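PDB 1YR2: prolyl oligopeptidase from Novosphingobium capsulatum, which probably cleaves oligopeptides after proline, and less readily after alanine, as a serine peptidase of the S9A family. Local coordinates for residues F377-H382 with G407-L412; E367-G370 with R375-A378. One frame throughout, in Å; residues are numbered along the deposited sequence.

How the interactions relate
Both interactions belong to the N-terminal beta-propeller of the enzyme, and their centres lie about 8 Å apart. They share strand 375-382, and with it Phe377 and Ala378. Along the chain, interaction 2 comes first: it pairs strand 365-372 with strand 375-382 in a hairpin. Interaction 1 follows, where the same second strand packs against strand 408-413. The first two strands are neighbours in one four-stranded antiparallel sheet. Strand 408-413 begins the next sheet. One contact therefore builds a blade and the other sets it against its neighbour. The two also touch directly, with Leu412 CD2 lying 3.7 Å from Gly370 CA.

Interaction 1: residues F377-H382 with G407-L412; sequences FASYIH and GSASGL
Ala409 is the first residue of 407-412 to meet the other strand. Its CB points toward 377-382 and lies 4.3 Å from Ser379 OG. Its methyl also touches Leu423 of strand 421-427, and the backbone N is hydrogen-bonded to Ser386 OG. At Ser410 the CB points away from 377-382, and the side chain touches Ser424. Its backbone O is what comes near, 4.3 Å from Ser379 OG, too far for a hydrogen bond.

No hydrogen bond joins the two segments. Their axes stay 8.1 Å apart at the closest and run at 149°. This is the face-to-face packing of neighbouring blades in a beta-propeller: strand 375-382 belongs to one four-stranded sheet, and strand 408-413 starts the next. Side chains meet across the gap in place of backbone pairing.

Leu412 makes the main apolar contact. Its CG is anti to the backbone N (chi1 -174°), which carries the branched end across to the other sheet. CD1 sits 4.2 Å from Phe377 CB, while CD2 approaches the phenyl ring obliquely. The Phe377 side chain also touches Ala390 of its own sheet, together with Val401 and Pro439 from loops.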
ATOM      1  N   PHE A 377       7.692 -13.447  15.790  1.00 10.68           N
ATOM      2  CA  PHE A 377       8.235 -12.411  14.889  1.00 10.78           C
ATOM      3  C   PHE A 377       7.205 -11.293  14.755  1.00 11.08           C
ATOM      4  O   PHE A 377       6.105 -11.484  14.186  1.00 13.15           O
ATOM      5  CB  PHE A 377       8.626 -13.027  13.539  1.00 10.61           C
ATOM      6  CG  PHE A 377       9.757 -13.982  13.659  1.00 10.96           C
ATOM      7  CD1 PHE A 377      11.077 -13.514  13.712  1.00 10.69           C
ATOM      8  CD2 PHE A 377       9.498 -15.312  13.916  1.00  9.75           C
ATOM      9  CE1 PHE A 377      12.135 -14.389  13.894  1.00 14.80           C
ATOM     10  CE2 PHE A 377      10.515 -16.198  14.115  1.00 10.82           C
ATOM     11  CZ  PHE A 377      11.860 -15.749  14.117  1.00 12.76           C
ATOM     12  N   ALA A 378       7.583 -10.105  15.195  1.00 10.04           N
ATOM     13  CA  ALA A 378       6.654  -8.969  15.364  1.00 10.46           C
ATOM     14  C   ALA A 378       7.068  -7.868  14.397  1.00 11.02           C
ATOM     15  O   ALA A 378       8.185  -7.383  14.489  1.00 10.85           O
ATOM     16  CB  ALA A 378       6.710  -8.457  16.785  1.00  9.47           C
ATOM     17  N   SER A 379       6.193  -7.544  13.432  1.00 10.05           N
ATOM     18  CA  SER A 379       6.449  -6.512  12.460  1.00 11.14           C
ATOM     19  C   SER A 379       5.911  -5.144  12.910  1.00 10.59           C
ATOM     20  O   SER A 379       4.695  -4.925  13.002  1.00 11.54           O
ATOM     21  CB  SER A 379       5.836  -6.909  11.106  1.00 12.14           C
ATOM     22  OG  SER A 379       6.517  -8.040  10.642  1.00 14.69           O
ATOM     23  N   TYR A 380       6.842  -4.243  13.173  1.00  9.19           N
ATOM     24  CA  TYR A 380       6.567  -2.937  13.661  1.00  9.57           C
ATOM     25  C   TYR A 380       6.801  -1.902  12.582  1.00 10.23           C
ATOM     26  O   TYR A 380       7.620  -2.111  11.639  1.00 11.46           O
ATOM     27  CB  TYR A 380       7.490  -2.588  14.852  1.00 10.13           C
ATOM     28  CG  TYR A 380       7.166  -3.294  16.140  1.00  9.05           C
ATOM     29  CD1 TYR A 380       6.194  -2.816  16.999  1.00  8.84           C
ATOM     30  CD2 TYR A 380       7.865  -4.440  16.494  1.00  8.40           C
ATOM     31  CE1 TYR A 380       5.928  -3.471  18.206  1.00 11.92           C
ATOM     32  CE2 TYR A 380       7.598  -5.095  17.620  1.00  9.75           C
ATOM     33  CZ  TYR A 380       6.661  -4.608  18.519  1.00 12.24           C
ATOM     34  OH  TYR A 380       6.450  -5.325  19.704  1.00  8.53           O
ATOM     35  N   ILE A 381       6.162  -0.747  12.757  1.00 10.98           N
ATOM     36  CA  ILE A 381       6.513   0.432  11.973  1.00 11.81           C
ATOM     37  C   ILE A 381       7.403   1.289  12.884  1.00 11.87           C
ATOM     38  O   ILE A 381       6.914   1.894  13.856  1.00 11.59           O
ATOM     39  CB  ILE A 381       5.302   1.222  11.491  1.00 12.19           C
ATOM     40  CG1 ILE A 381       4.364   0.357  10.627  1.00 15.14           C
ATOM     41  CG2 ILE A 381       5.775   2.413  10.650  1.00 13.32           C
ATOM     42  CD1 ILE A 381       5.005  -0.309   9.482  1.00 18.56           C
ATOM     43  N   HIS A 382       8.682   1.295  12.539  1.00 12.60           N
ATOM     44  CA  HIS A 382       9.750   1.996  13.223  1.00 13.06           C
ATOM     45  C   HIS A 382      10.333   3.105  12.322  1.00 13.20           C
ATOM     46  O   HIS A 382      11.003   2.839  11.348  1.00 12.12           O
ATOM     47  CB  HIS A 382      10.842   0.970  13.548  1.00 14.86           C
ATOM     48  CG  HIS A 382      11.938   1.506  14.419  1.00 16.43           C
ATOM     49  ND1 HIS A 382      11.738   1.796  15.748  1.00 20.83           N
ATOM     50  CD2 HIS A 382      13.241   1.799  14.157  1.00 20.93           C
ATOM     51  CE1 HIS A 382      12.867   2.258  16.274  1.00 23.80           C
ATOM     52  NE2 HIS A 382      13.789   2.286  15.323  1.00 24.55           N
ATOM     53  N   GLY A 407      12.969  -1.123   4.108  1.00  9.61           N
ATOM     54  CA  GLY A 407      11.791  -1.510   3.360  1.00  9.83           C
ATOM     55  C   GLY A 407      10.593  -1.842   4.212  1.00  9.65           C
ATOM     56  O   GLY A 407      10.458  -1.397   5.340  1.00  9.36           O
ATOM     57  N   SER A 408       9.635  -2.544   3.609  1.00  9.99           N
ATOM     58  CA  SER A 408       8.409  -2.901   4.287  1.00 11.74           C
ATOM     59  C   SER A 408       8.270  -4.437   4.326  1.00 14.66           C
ATOM     60  O   SER A 408       8.438  -5.132   3.304  1.00 12.67           O
ATOM     61  CB  SER A 408       7.237  -2.299   3.579  1.00 12.11           C
ATOM     62  OG  SER A 408       7.234  -0.877   3.753  1.00 12.94           O
ATOM     63  N   ALA A 409       7.941  -4.963   5.500  1.00 15.77           N
ATOM     64  CA  ALA A 409       7.718  -6.405   5.622  1.00 19.05           C
ATOM     65  C   ALA A 409       6.207  -6.653   5.654  1.00 22.90           C
ATOM     66  O   ALA A 409       5.462  -5.997   6.375  1.00 24.92           O
ATOM     67  CB  ALA A 409       8.351  -6.960   6.850  1.00 21.58           C
ATOM     68  N   SER A 410       5.735  -7.558   4.821  1.00 24.57           N
ATOM     69  CA  SER A 410       4.349  -7.977   4.931  1.00 27.51           C
ATOM     70  C   SER A 410       4.340  -9.257   5.722  1.00 27.18           C
ATOM     71  O   SER A 410       4.745  -9.286   6.891  1.00 32.64           O
ATOM     72  CB  SER A 410       3.734  -8.084   3.562  1.00 28.84           C
ATOM     73  OG  SER A 410       3.941  -6.837   2.923  1.00 32.86           O
ATOM     74  N   GLY A 411       3.844 -10.299   5.153  1.00 26.62           N
ATOM     75  CA  GLY A 411       3.540 -11.451   5.941  1.00 23.11           C
ATOM     76  C   GLY A 411       4.752 -12.309   6.293  1.00 21.60           C
ATOM     77  O   GLY A 411       5.896 -12.145   5.773  1.00 19.05           O
ATOM     78  N   LEU A 412       4.453 -13.247   7.139  1.00 19.92           N
ATOM     79  CA  LEU A 412       5.365 -14.288   7.558  1.00 21.60           C
ATOM     80  C   LEU A 412       4.652 -15.614   7.312  1.00 21.18           C
ATOM     81  O   LEU A 412       3.431 -15.699   7.483  1.00 20.28           O
ATOM     82  CB  LEU A 412       5.629 -14.158   9.027  1.00 22.18           C
ATOM     83  CG  LEU A 412       6.685 -15.103   9.605  1.00 26.16           C
ATOM     84  CD1 LEU A 412       8.001 -14.387   9.615  1.00 28.60           C
ATOM     85  CD2 LEU A 412       6.325 -15.574  10.990  1.00 27.35           C
TER

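Interaction 2: residues E367-G370 with R375-A378; sequences ESVG and RLFA
Gly370 and Phe377 are joined by two backbone hydrogen bonds. Phe377 N gives its hydrogen to Gly370 O at 2.9 Å, with an N-H...O angle of 169°. Gly370 N returns the bond to Phe377 O at 3.0 Å. The two residues thus form an antiparallel hydrogen-bonded pair. Phe377 O is also approached by Val369 CA at 3.3 Å, in a CA-H...O contact.

Val369 and Ala378 form the next pair, of the non-hydrogen-bonded kind. Their side chains share one face of the sheet, and Val369 CG2 lies 4.1 Å from Ala378 CB. The other methyl, CG1, is anti to the backbone N (chi1 171°). It reaches Leu376 CD2 at 3.8 Å, and the two side chains cross at a slant. Strand 329-334 of the preceding sheet covers this patch: Val333 touches Val369, and Trp331 touches Leu376. With alanine in place of Val369 both gamma methyls go, which is likely to leave Leu376 CD2 and Ala378 CB without their partners and open a gap next to Val333.

The Phe377 side chain leaves from the opposite face; Gly370 O lies at the edge of its ring, near the ring plane. The end of the Arg375 side chain leads away from 367-370, and NH1 makes a weak hydrogen bond to Pro439 O.

Toward the other end, two residues of one strand, Glu367 and Ser368, stand across from the single Ser379. Glu367 N probably bonds to Ser379 O, and Ser379 N to Ser368 O. This is a classic beta bulge. It interrupts the regular pairing of the antiparallel hairpin formed by the first two strands of this propeller blade.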
ATOM      1  N   GLU A 367       2.076  -4.036  13.599  1.00 15.11           N
ATOM      2  CA  GLU A 367       1.272  -4.338  12.445  1.00 18.42           C
ATOM      3  C   GLU A 367       0.789  -5.811  12.407  1.00 18.36           C
ATOM      4  O   GLU A 367      -0.383  -6.057  12.148  1.00 18.83           O
ATOM      5  CB  GLU A 367       2.137  -4.017  11.222  1.00 19.97           C
ATOM      6  CG  GLU A 367       1.474  -3.923   9.893  1.00 28.69           C
ATOM      7  CD  GLU A 367       2.381  -3.167   8.898  1.00 33.41           C
ATOM      8  OE1 GLU A 367       3.556  -3.623   8.624  1.00 31.89           O
ATOM      9  OE2 GLU A 367       1.907  -2.093   8.447  1.00 37.10           O
ATOM     10  N   SER A 368       1.664  -6.762  12.725  1.00 15.15           N
ATOM     11  CA  SER A 368       1.337  -8.189  12.548  1.00 16.11           C
ATOM     12  C   SER A 368       2.391  -9.014  13.292  1.00 14.79           C
ATOM     13  O   SER A 368       3.508  -8.520  13.561  1.00 12.80           O
ATOM     14  CB  SER A 368       1.280  -8.592  11.047  1.00 16.52           C
ATOM     15  OG  SER A 368       2.571  -8.504  10.491  1.00 21.70           O
ATOM     16  N   VAL A 369       2.011 -10.229  13.648  1.00 14.26           N
ATOM     17  CA  VAL A 369       2.872 -11.131  14.394  1.00 13.07           C
ATOM     18  C   VAL A 369       2.663 -12.504  13.824  1.00 13.78           C
ATOM     19  O   VAL A 369       1.555 -12.839  13.493  1.00 13.98           O
ATOM     20  CB  VAL A 369       2.512 -11.140  15.879  1.00 13.11           C
ATOM     21  CG1 VAL A 369       3.243 -12.224  16.574  1.00 13.16           C
ATOM     22  CG2 VAL A 369       2.851  -9.825  16.517  1.00 12.46           C
ATOM     23  N   GLY A 370       3.721 -13.279  13.698  1.00 13.41           N
ATOM     24  CA  GLY A 370       3.605 -14.678  13.364  1.00 13.99           C
ATOM     25  C   GLY A 370       4.519 -15.491  14.241  1.00 12.51           C
ATOM     26  O   GLY A 370       5.478 -14.973  14.826  1.00 13.13           O
ATOM     27  N   ARG A 375       9.811 -19.081  18.069  1.00 17.94           N
ATOM     28  CA  ARG A 375       9.848 -17.646  18.262  1.00 15.98           C
ATOM     29  C   ARG A 375       8.652 -16.896  17.714  1.00 14.80           C
ATOM     30  O   ARG A 375       7.949 -17.324  16.753  1.00 13.97           O
ATOM     31  CB  ARG A 375      11.112 -17.104  17.621  1.00 16.84           C
ATOM     32  CG  ARG A 375      12.356 -17.373  18.393  1.00 18.62           C
ATOM     33  CD  ARG A 375      13.592 -16.946  17.660  1.00 20.63           C
ATOM     34  NE  ARG A 375      14.769 -16.910  18.525  1.00 17.94           N
ATOM     35  CZ  ARG A 375      15.962 -16.454  18.123  1.00 18.26           C
ATOM     36  NH1 ARG A 375      16.161 -16.027  16.867  1.00 17.97           N
ATOM     37  NH2 ARG A 375      16.950 -16.376  18.974  1.00 22.68           N
ATOM     38  N   LEU A 376       8.421 -15.740  18.322  1.00 12.30           N
ATOM     39  CA  LEU A 376       7.507 -14.739  17.807  1.00 12.57           C
ATOM     40  C   LEU A 376       8.269 -13.782  16.924  1.00 11.78           C
ATOM     41  O   LEU A 376       9.358 -13.366  17.273  1.00 10.07           O
ATOM     42  CB  LEU A 376       6.900 -13.908  18.940  1.00 13.16           C
ATOM     43  CG  LEU A 376       5.929 -14.582  19.886  1.00 15.54           C
ATOM     44  CD1 LEU A 376       5.897 -13.850  21.216  1.00 17.12           C
ATOM     45  CD2 LEU A 376       4.524 -14.579  19.218  1.00 16.16           C
ATOM     46  N   PHE A 377       7.692 -13.447  15.790  1.00 10.68           N
ATOM     47  CA  PHE A 377       8.235 -12.411  14.889  1.00 10.78           C
ATOM     48  C   PHE A 377       7.205 -11.293  14.755  1.00 11.08           C
ATOM     49  O   PHE A 377       6.105 -11.484  14.186  1.00 13.15           O
ATOM     50  CB  PHE A 377       8.626 -13.027  13.539  1.00 10.61           C
ATOM     51  CG  PHE A 377       9.757 -13.982  13.659  1.00 10.96           C
ATOM     52  CD1 PHE A 377      11.077 -13.514  13.712  1.00 10.69           C
ATOM     53  CD2 PHE A 377       9.498 -15.312  13.916  1.00  9.75           C
ATOM     54  CE1 PHE A 377      12.135 -14.389  13.894  1.00 14.80           C
ATOM     55  CE2 PHE A 377      10.515 -16.198  14.115  1.00 10.82           C
ATOM     56  CZ  PHE A 377      11.860 -15.749  14.117  1.00 12.76           C
ATOM     57  N   ALA A 378       7.583 -10.105  15.195  1.00 10.04           N
ATOM     58  CA  ALA A 378       6.654  -8.969  15.364  1.00 10.46           C
ATOM     59  C   ALA A 378       7.068  -7.868  14.397  1.00 11.02           C
ATOM     60  O   ALA A 378       8.185  -7.383  14.489  1.00 10.85           O
ATOM     61  CB  ALA A 378       6.710  -8.457  16.785  1.00  9.47           C
TER